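PDB 5VIT: MdcA from Pseudomonas aeruginosa, which probably transfers the acyl carrier protein from its acetyl thioester to malonate, acting as the alpha subunit of malonate decarboxylase. Local coordinates for residues N162-P167 with L200-I205; F155-E160 with V188-I193. All coordinates share one frame; numbering follows the deposited sequence.

Contact 1 (N162-P167 with L200-I205); sequences NVYTGP and LPRVDI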
ATOM      1  N   ASN A 162     -17.957  45.829  27.945  1.00 35.77           N
ATOM      2  CA  ASN A 162     -16.807  44.954  27.750  1.00 37.70           C
ATOM      3  C   ASN A 162     -17.254  43.544  28.054  1.00 43.19           C
ATOM      4  O   ASN A 162     -18.000  43.324  29.017  1.00 39.79           O
ATOM      5  CB  ASN A 162     -15.621  45.334  28.632  1.00 36.11           C
ATOM      6  CG  ASN A 162     -15.136  46.736  28.380  1.00 41.67           C
ATOM      7  OD1 ASN A 162     -14.520  47.013  27.352  1.00 41.00           O
ATOM      8  ND2 ASN A 162     -15.402  47.638  29.327  1.00 40.85           N
ATOM      9  N   VAL A 163     -16.821  42.605  27.214  1.00 38.29           N
ATOM     10  CA  VAL A 163     -17.267  41.221  27.300  1.00 35.76           C
ATOM     11  C   VAL A 163     -16.079  40.283  27.390  1.00 35.06           C
ATOM     12  O   VAL A 163     -15.106  40.415  26.632  1.00 33.17           O
ATOM     13  CB  VAL A 163     -18.137  40.813  26.084  1.00 38.72           C
ATOM     14  CG1 VAL A 163     -18.461  39.314  26.127  1.00 33.92           C
ATOM     15  CG2 VAL A 163     -19.405  41.635  26.035  1.00 31.66           C
ATOM     16  N   TYR A 164     -16.166  39.350  28.336  1.00 31.33           N
ATOM     17  CA  TYR A 164     -15.227  38.246  28.432  1.00 32.51           C
ATOM     18  C   TYR A 164     -15.847  36.996  27.803  1.00 33.21           C
ATOM     19  O   TYR A 164     -16.951  36.589  28.169  1.00 35.92           O
ATOM     20  CB  TYR A 164     -14.842  37.997  29.891  1.00 37.19           C
ATOM     21  CG  TYR A 164     -14.132  36.683  30.140  1.00 38.48           C
ATOM     22  CD1 TYR A 164     -12.805  36.498  29.763  1.00 34.34           C
ATOM     23  CD2 TYR A 164     -14.788  35.630  30.766  1.00 38.22           C
ATOM     24  CE1 TYR A 164     -12.148  35.293  30.007  1.00 33.88           C
ATOM     25  CE2 TYR A 164     -14.142  34.427  31.012  1.00 36.47           C
ATOM     26  CZ  TYR A 164     -12.828  34.261  30.631  1.00 37.21           C
ATOM     27  OH  TYR A 164     -12.204  33.059  30.874  1.00 36.76           O
ATOM     28  N   THR A 165     -15.143  36.404  26.845  1.00 32.66           N
ATOM     29  CA  THR A 165     -15.628  35.205  26.183  1.00 31.72           C
ATOM     30  C   THR A 165     -14.769  33.994  26.481  1.00 31.54           C
ATOM     31  O   THR A 165     -15.193  32.873  26.226  1.00 34.20           O
ATOM     32  CB  THR A 165     -15.695  35.364  24.652  1.00 33.75           C
ATOM     33  OG1 THR A 165     -14.445  35.873  24.168  1.00 32.35           O
ATOM     34  CG2 THR A 165     -16.831  36.282  24.240  1.00 31.85           C
ATOM     35  N   GLY A 166     -13.555  34.220  26.979  1.00 31.65           N
ATOM     36  CA  GLY A 166     -12.681  33.142  27.422  1.00 33.23           C
ATOM     37  C   GLY A 166     -12.424  32.004  26.440  1.00 34.11           C
ATOM     38  O   GLY A 166     -12.157  32.250  25.257  1.00 29.53           O
ATOM     39  N   PRO A 167     -12.482  30.748  26.935  1.00 33.72           N
ATOM     40  CA  PRO A 167     -12.253  29.542  26.122  1.00 29.08           C
ATOM     41  C   PRO A 167     -13.247  29.403  24.988  1.00 29.93           C
ATOM     42  O   PRO A 167     -12.950  28.704  24.019  1.00 31.11           O
ATOM     43  CB  PRO A 167     -12.420  28.405  27.132  1.00 28.43           C
ATOM     44  CG  PRO A 167     -11.976  29.017  28.425  1.00 31.71           C
ATOM     45  CD  PRO A 167     -12.551  30.419  28.372  1.00 31.36           C
ATOM     46  N   LEU A 200     -14.127  41.696  35.681  1.00 50.80           N
ATOM     47  CA  LEU A 200     -14.063  41.104  34.352  1.00 46.29           C
ATOM     48  C   LEU A 200     -12.708  40.438  34.184  1.00 39.80           C
ATOM     49  O   LEU A 200     -11.681  41.107  34.259  1.00 48.64           O
ATOM     50  CB  LEU A 200     -14.278  42.163  33.274  1.00 44.16           C
ATOM     51  CG  LEU A 200     -14.837  41.595  31.976  1.00 43.21           C
ATOM     52  CD1 LEU A 200     -16.319  41.405  32.122  1.00 40.83           C
ATOM     53  CD2 LEU A 200     -14.514  42.507  30.792  1.00 41.51           C
ATOM     54  N   PRO A 201     -12.694  39.112  33.971  1.00 36.15           N
ATOM     55  CA  PRO A 201     -11.413  38.399  33.999  1.00 38.42           C
ATOM     56  C   PRO A 201     -10.487  38.814  32.852  1.00 38.26           C
ATOM     57  O   PRO A 201      -9.272  38.816  33.031  1.00 31.21           O
ATOM     58  CB  PRO A 201     -11.817  36.916  33.903  1.00 37.84           C
ATOM     59  CG  PRO A 201     -13.223  36.890  33.531  1.00 41.39           C
ATOM     60  CD  PRO A 201     -13.850  38.207  33.845  1.00 38.88           C
ATOM     61  N   ARG A 202     -11.058  39.205  31.717  1.00 35.89           N
ATOM     62  CA  ARG A 202     -10.286  39.696  30.578  1.00 34.17           C
ATOM     63  C   ARG A 202     -11.261  40.389  29.633  1.00 37.25           C
ATOM     64  O   ARG A 202     -12.462  40.099  29.656  1.00 36.10           O
ATOM     65  CB  ARG A 202      -9.549  38.535  29.889  1.00 38.91           C
ATOM     66  CG  ARG A 202      -8.926  38.819  28.535  1.00 39.21           C
ATOM     67  CD  ARG A 202      -9.117  37.631  27.570  1.00 39.10           C
ATOM     68  NE  ARG A 202      -8.608  36.395  28.138  1.00 41.03           N
ATOM     69  CZ  ARG A 202      -8.843  35.165  27.670  1.00 37.85           C
ATOM     70  NH1 ARG A 202      -9.581  34.958  26.585  1.00 31.20           N
ATOM     71  NH2 ARG A 202      -8.321  34.129  28.308  1.00 36.57           N
ATOM     72  N   VAL A 203     -10.778  41.325  28.825  1.00 32.68           N
ATOM     73  CA  VAL A 203     -11.625  41.840  27.761  1.00 36.84           C
ATOM     74  C   VAL A 203     -11.319  41.090  26.456  1.00 38.45           C
ATOM     75  O   VAL A 203     -10.166  41.023  26.020  1.00 41.94           O
ATOM     76  CB  VAL A 203     -11.445  43.360  27.565  1.00 41.99           C
ATOM     77  CG1 VAL A 203     -12.349  43.848  26.433  1.00 34.48           C
ATOM     78  CG2 VAL A 203     -11.764  44.106  28.866  1.00 26.02           C
ATOM     79  N   ASP A 204     -12.345  40.495  25.852  1.00 36.75           N
ATOM     80  CA  ASP A 204     -12.182  39.834  24.550  1.00 39.09           C
ATOM     81  C   ASP A 204     -12.816  40.693  23.459  1.00 40.24           C
ATOM     82  O   ASP A 204     -12.264  40.820  22.362  1.00 36.03           O
ATOM     83  CB  ASP A 204     -12.805  38.429  24.543  1.00 30.46           C
ATOM     84  CG  ASP A 204     -12.017  37.421  25.386  1.00 34.77           C
ATOM     85  OD1 ASP A 204     -12.586  36.893  26.365  1.00 36.81           O
ATOM     86  OD2 ASP A 204     -10.839  37.144  25.073  1.00 32.15           O
ATOM     87  N   ILE A 205     -13.986  41.252  23.769  1.00 35.64           N
ATOM     88  CA  ILE A 205     -14.676  42.195  22.890  1.00 37.74           C
ATOM     89  C   ILE A 205     -14.845  43.513  23.649  1.00 37.86           C
ATOM     90  O   ILE A 205     -15.554  43.558  24.659  1.00 37.33           O
ATOM     91  CB  ILE A 205     -16.061  41.665  22.417  1.00 39.67           C
ATOM     92  CG1 ILE A 205     -15.895  40.520  21.412  1.00 39.07           C
ATOM     93  CG2 ILE A 205     -16.859  42.758  21.720  1.00 30.83           C
ATOM     94  CD1 ILE A 205     -15.690  39.201  22.048  1.00 39.12           C
TER

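Contact 2 (F155-E160 with V188-I193); sequences FVADRE and VQVNRI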
ATOM      1  N   PHE A 155     -19.318  34.963  28.478  1.00 34.97           N
ATOM      2  CA  PHE A 155     -19.454  34.573  29.880  1.00 36.69           C
ATOM      3  C   PHE A 155     -19.806  35.770  30.784  1.00 38.95           C
ATOM      4  O   PHE A 155     -20.764  35.718  31.550  1.00 38.16           O
ATOM      5  CB  PHE A 155     -18.176  33.912  30.386  1.00 34.71           C
ATOM      6  CG  PHE A 155     -18.052  32.463  30.015  1.00 38.71           C
ATOM      7  CD1 PHE A 155     -17.138  32.055  29.044  1.00 36.35           C
ATOM      8  CD2 PHE A 155     -18.836  31.499  30.647  1.00 36.21           C
ATOM      9  CE1 PHE A 155     -17.003  30.711  28.695  1.00 30.64           C
ATOM     10  CE2 PHE A 155     -18.712  30.150  30.304  1.00 34.81           C
ATOM     11  CZ  PHE A 155     -17.789  29.763  29.323  1.00 38.31           C
ATOM     12  N   VAL A 156     -19.031  36.848  30.689  1.00 35.88           N
ATOM     13  CA  VAL A 156     -19.174  37.973  31.603  1.00 33.85           C
ATOM     14  C   VAL A 156     -19.128  39.308  30.870  1.00 35.17           C
ATOM     15  O   VAL A 156     -18.305  39.493  29.974  1.00 37.17           O
ATOM     16  CB  VAL A 156     -18.054  37.973  32.680  1.00 35.03           C
ATOM     17  CG1 VAL A 156     -18.310  39.048  33.729  1.00 35.59           C
ATOM     18  CG2 VAL A 156     -17.930  36.603  33.350  1.00 32.58           C
ATOM     19  N   ALA A 157     -19.999  40.238  31.261  1.00 36.71           N
ATOM     20  CA  ALA A 157     -19.903  41.635  30.825  1.00 36.72           C
ATOM     21  C   ALA A 157     -19.873  42.597  32.013  1.00 41.60           C
ATOM     22  O   ALA A 157     -20.388  42.286  33.087  1.00 45.60           O
ATOM     23  CB  ALA A 157     -21.051  41.985  29.907  1.00 30.98           C
ATOM     24  N   ASP A 158     -19.253  43.759  31.838  1.00 41.74           N
ATOM     25  CA  ASP A 158     -19.457  44.842  32.796  1.00 42.85           C
ATOM     26  C   ASP A 158     -20.594  45.747  32.282  1.00 44.96           C
ATOM     27  O   ASP A 158     -21.112  45.542  31.171  1.00 40.82           O
ATOM     28  CB  ASP A 158     -18.159  45.632  33.048  1.00 40.92           C
ATOM     29  CG  ASP A 158     -17.633  46.343  31.803  1.00 45.90           C
ATOM     30  OD1 ASP A 158     -18.408  46.541  30.838  1.00 39.40           O
ATOM     31  OD2 ASP A 158     -16.434  46.715  31.802  1.00 38.39           O
ATOM     32  N   ARG A 159     -20.976  46.742  33.076  1.00 44.86           N
ATOM     33  CA  ARG A 159     -22.145  47.564  32.760  1.00 50.86           C
ATOM     34  C   ARG A 159     -21.944  48.378  31.478  1.00 46.75           C
ATOM     35  O   ARG A 159     -22.919  48.786  30.852  1.00 45.76           O
ATOM     36  CB  ARG A 159     -22.483  48.508  33.929  1.00 56.79           C
ATOM     37  CG  ARG A 159     -22.515  47.865  35.313  1.00 61.81           C
ATOM     38  CD  ARG A 159     -23.754  47.008  35.518  1.00 62.15           C
ATOM     39  NE  ARG A 159     -24.996  47.758  35.344  1.00 69.80           N
ATOM     40  CZ  ARG A 159     -26.213  47.211  35.371  1.00 70.30           C
ATOM     41  NH1 ARG A 159     -26.357  45.902  35.568  1.00 62.76           N
ATOM     42  NH2 ARG A 159     -27.289  47.972  35.193  1.00 59.09           N
ATOM     43  N   GLU A 160     -20.681  48.599  31.098  1.00 50.03           N
ATOM     44  CA  GLU A 160     -20.326  49.427  29.939  1.00 51.81           C
ATOM     45  C   GLU A 160     -20.219  48.665  28.615  1.00 49.99           C
ATOM     46  O   GLU A 160     -20.136  49.273  27.547  1.00 48.26           O
ATOM     47  CB  GLU A 160     -19.006  50.158  30.189  1.00 51.79           C
ATOM     48  CG  GLU A 160     -19.172  51.557  30.774  1.00 64.52           C
ATOM     49  CD  GLU A 160     -19.856  52.555  29.820  1.00 79.35           C
ATOM     50  OE1 GLU A 160     -20.235  52.178  28.682  1.00 77.29           O
ATOM     51  OE2 GLU A 160     -20.034  53.727  30.227  1.00 86.72           O
ATOM     52  N   VAL A 188     -25.145  41.137  22.925  1.00 33.16           N
ATOM     53  CA  VAL A 188     -24.412  40.057  23.567  1.00 32.49           C
ATOM     54  C   VAL A 188     -25.178  39.523  24.786  1.00 38.37           C
ATOM     55  O   VAL A 188     -25.521  40.281  25.691  1.00 40.01           O
ATOM     56  CB  VAL A 188     -23.002  40.548  23.986  1.00 35.94           C
ATOM     57  CG1 VAL A 188     -22.221  39.472  24.717  1.00 33.02           C
ATOM     58  CG2 VAL A 188     -22.230  41.033  22.759  1.00 31.44           C
ATOM     59  N   GLN A 189     -25.481  38.228  24.807  1.00 37.35           N
ATOM     60  CA  GLN A 189     -25.987  37.641  26.043  1.00 35.26           C
ATOM     61  C   GLN A 189     -24.791  37.172  26.864  1.00 38.11           C
ATOM     62  O   GLN A 189     -23.862  36.551  26.334  1.00 34.19           O
ATOM     63  CB  GLN A 189     -26.948  36.488  25.778  1.00 32.72           C
ATOM     64  CG  GLN A 189     -26.323  35.315  25.008  1.00 36.14           C
ATOM     65  CD  GLN A 189     -27.098  34.021  25.183  1.00 34.10           C
ATOM     66  OE1 GLN A 189     -27.990  33.705  24.394  1.00 35.50           O
ATOM     67  NE2 GLN A 189     -26.751  33.260  26.224  1.00 31.32           N
ATOM     68  N   VAL A 190     -24.796  37.501  28.151  1.00 32.61           N
ATOM     69  CA  VAL A 190     -23.743  37.042  29.039  1.00 34.70           C
ATOM     70  C   VAL A 190     -24.339  36.260  30.214  1.00 40.67           C
ATOM     71  O   VAL A 190     -25.525  36.400  30.553  1.00 39.66           O
ATOM     72  CB  VAL A 190     -22.883  38.206  29.569  1.00 34.75           C
ATOM     73  CG1 VAL A 190     -22.210  38.920  28.417  1.00 38.04           C
ATOM     74  CG2 VAL A 190     -23.732  39.180  30.372  1.00 38.58           C
ATOM     75  N   ASN A 191     -23.512  35.422  30.823  1.00 36.74           N
ATOM     76  CA  ASN A 191     -23.977  34.596  31.909  1.00 35.83           C
ATOM     77  C   ASN A 191     -24.196  35.435  33.172  1.00 39.01           C
ATOM     78  O   ASN A 191     -25.080  35.139  33.977  1.00 34.67           O
ATOM     79  CB  ASN A 191     -22.988  33.455  32.143  1.00 34.60           C
ATOM     80  CG  ASN A 191     -23.033  32.421  31.035  1.00 35.12           C
ATOM     81  OD1 ASN A 191     -23.884  32.490  30.144  1.00 35.67           O
ATOM     82  ND2 ASN A 191     -22.134  31.443  31.093  1.00 35.15           N
ATOM     83  N   ARG A 192     -23.391  36.482  33.328  1.00 37.87           N
ATOM     84  CA  ARG A 192     -23.544  37.424  34.432  1.00 42.70           C
ATOM     85  C   ARG A 192     -22.878  38.768  34.137  1.00 45.86           C
ATOM     86  O   ARG A 192     -21.829  38.848  33.479  1.00 42.83           O
ATOM     87  CB  ARG A 192     -22.978  36.847  35.739  1.00 42.36           C
ATOM     88  CG  ARG A 192     -21.491  36.650  35.720  1.00 45.62           C
ATOM     89  CD  ARG A 192     -20.990  35.810  36.885  1.00 52.34           C
ATOM     90  NE  ARG A 192     -19.606  35.389  36.650  1.00 51.64           N
ATOM     91  CZ  ARG A 192     -18.538  36.046  37.089  1.00 56.19           C
ATOM     92  NH1 ARG A 192     -18.690  37.155  37.813  1.00 53.29           N
ATOM     93  NH2 ARG A 192     -17.315  35.590  36.815  1.00 56.70           N
ATOM     94  N   ILE A 193     -23.513  39.820  34.643  1.00 46.33           N
ATOM     95  CA  ILE A 193     -23.022  41.176  34.505  1.00 44.35           C
ATOM     96  C   ILE A 193     -22.425  41.590  35.843  1.00 46.33           C
ATOM     97  O   ILE A 193     -23.095  41.505  36.872  1.00 51.90           O
ATOM     98  CB  ILE A 193     -24.153  42.138  34.066  1.00 41.26           C
ATOM     99  CG1 ILE A 193     -24.812  41.621  32.783  1.00 39.51           C
ATOM    100  CG2 ILE A 193     -23.617  43.546  33.867  1.00 50.64           C
ATOM    101  CD1 ILE A 193     -26.130  42.285  32.419  1.00 37.77           C
TER

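Contact 1 (N162-P167 with L200-I205)
Asp204 OD1 accepts two successive backbone N-H groups across the contact, Thr165 N at 2.6 Å and Gly166 N at 2.9 Å. The first meets the oxygen on its anti side, whereas the second comes from above the carboxylate plane. CG of Asp204 stands anti to its own carbonyl carbon (chi1 -71°), directing the carboxylate toward these N-H groups; Gly166 has a positive phi. OD2 is held separately: Arg202 NH1 donates to its syn lone pair at 2.9 Å, nearly in the guanidinium plane, and Arg338 forms a second salt bridge to it. Next to this site the backbone forms a classic beta bulge, with Asp204 N (2.9 Å) and Ile205 N (3.2 Å) both bonding to Val163 O, while Val163 N returns a bond to Ile205 O. A single antiparallel hydrogen-bonded pair, Val163 with Ile205, sets the loop against strand 163-164, an outer strand of a small three-stranded sheet. Pro201 CG sits 3.5 Å from the Tyr164 ring centroid and 14° off the normal, a CH-pi contact. Over the opposite face lies Gly166 N, offset toward the rim. Tyr164 CE1 covers one face of the Arg202 guanidinium, and Tyr164 OH bonds to Ser336.

Contact 2 (F155-E160 with V188-I193)
This contact is a short parallel pairing of strand 156-158 with strand 192-194, in a small sheet beside the main parallel one. The chain turns a corner at Phe155, where Phe155 and Val156 both face Tyr164 in a classic beta bulge, and again at Asn191. Before those corners, strands 149-154 and 185-190 are neighbours in the large eight-stranded sheet, joined by a beta-alpha-beta connection that also contains strands 156-158 and 163-164 before helix 172-180; after them, the two continuations pair afresh. Two parallel bridges define the pairing: Val156 with Arg192 (CA-CA 5.2 Å) and Ala157 with Ile193 (CA-CA 4.8 Å). Phe155 O takes two donors, Asn191 N at 2.9 Å, well above the carbonyl plane (46°), and Arg192 N at 3.3 Å, more nearly in line. Ala157 N then bonds to Arg192 O at 3.2 Å, and Ile193 CA makes a CA-H...O contact to Ala157 O.

Val156 and Arg192 share one face of the pair. The arginine has CG between the backbone N and carbonyl carbon (chi1 66°) and an extended chain beyond, and Val156 CG2 lies over one face of its guanidinium, toward the rim. On the other face, Ala157 CB packs 3.6 Å from Val190 CG1, and the side chains of Arg159 and Ile193 cross at about a right angle, with CD of Arg159 3.8 Å from CG2 of Ile193; the Arg159 guanidinium pairs with Asp30. Phe155 and Asn191 run alongside each other, ring and amide planes perpendicular. Asn191 OD1 accepts from Phe220 N, and Asn191 ND2 lies 3.3 Å from Phe155 CD2.

How the contacts relate
Both contacts involve the same three-stranded mixed sheet, in which strand 156-158 is central: contact 2 pairs it with 192-194, and contact 1 lays the loop 200-205 against the third strand, 163-164. The two are joined by probable hydrogen bonds from Tyr164 N to Val156 O (2.7 Å) and from Phe155 N to Tyr164 O (2.9 Å), and Leu200 CD1 packs on Val156 CG1. Contact 1 is buried and adds carboxylate, guanidinium and ring contacts, tied to residues 334-338, to its backbone bonds. Contact 2 is only partly buried, with exposed arginines at its margin, and the hydrogen bonds across it are all between backbone atoms. No other chain of the assembly touches either.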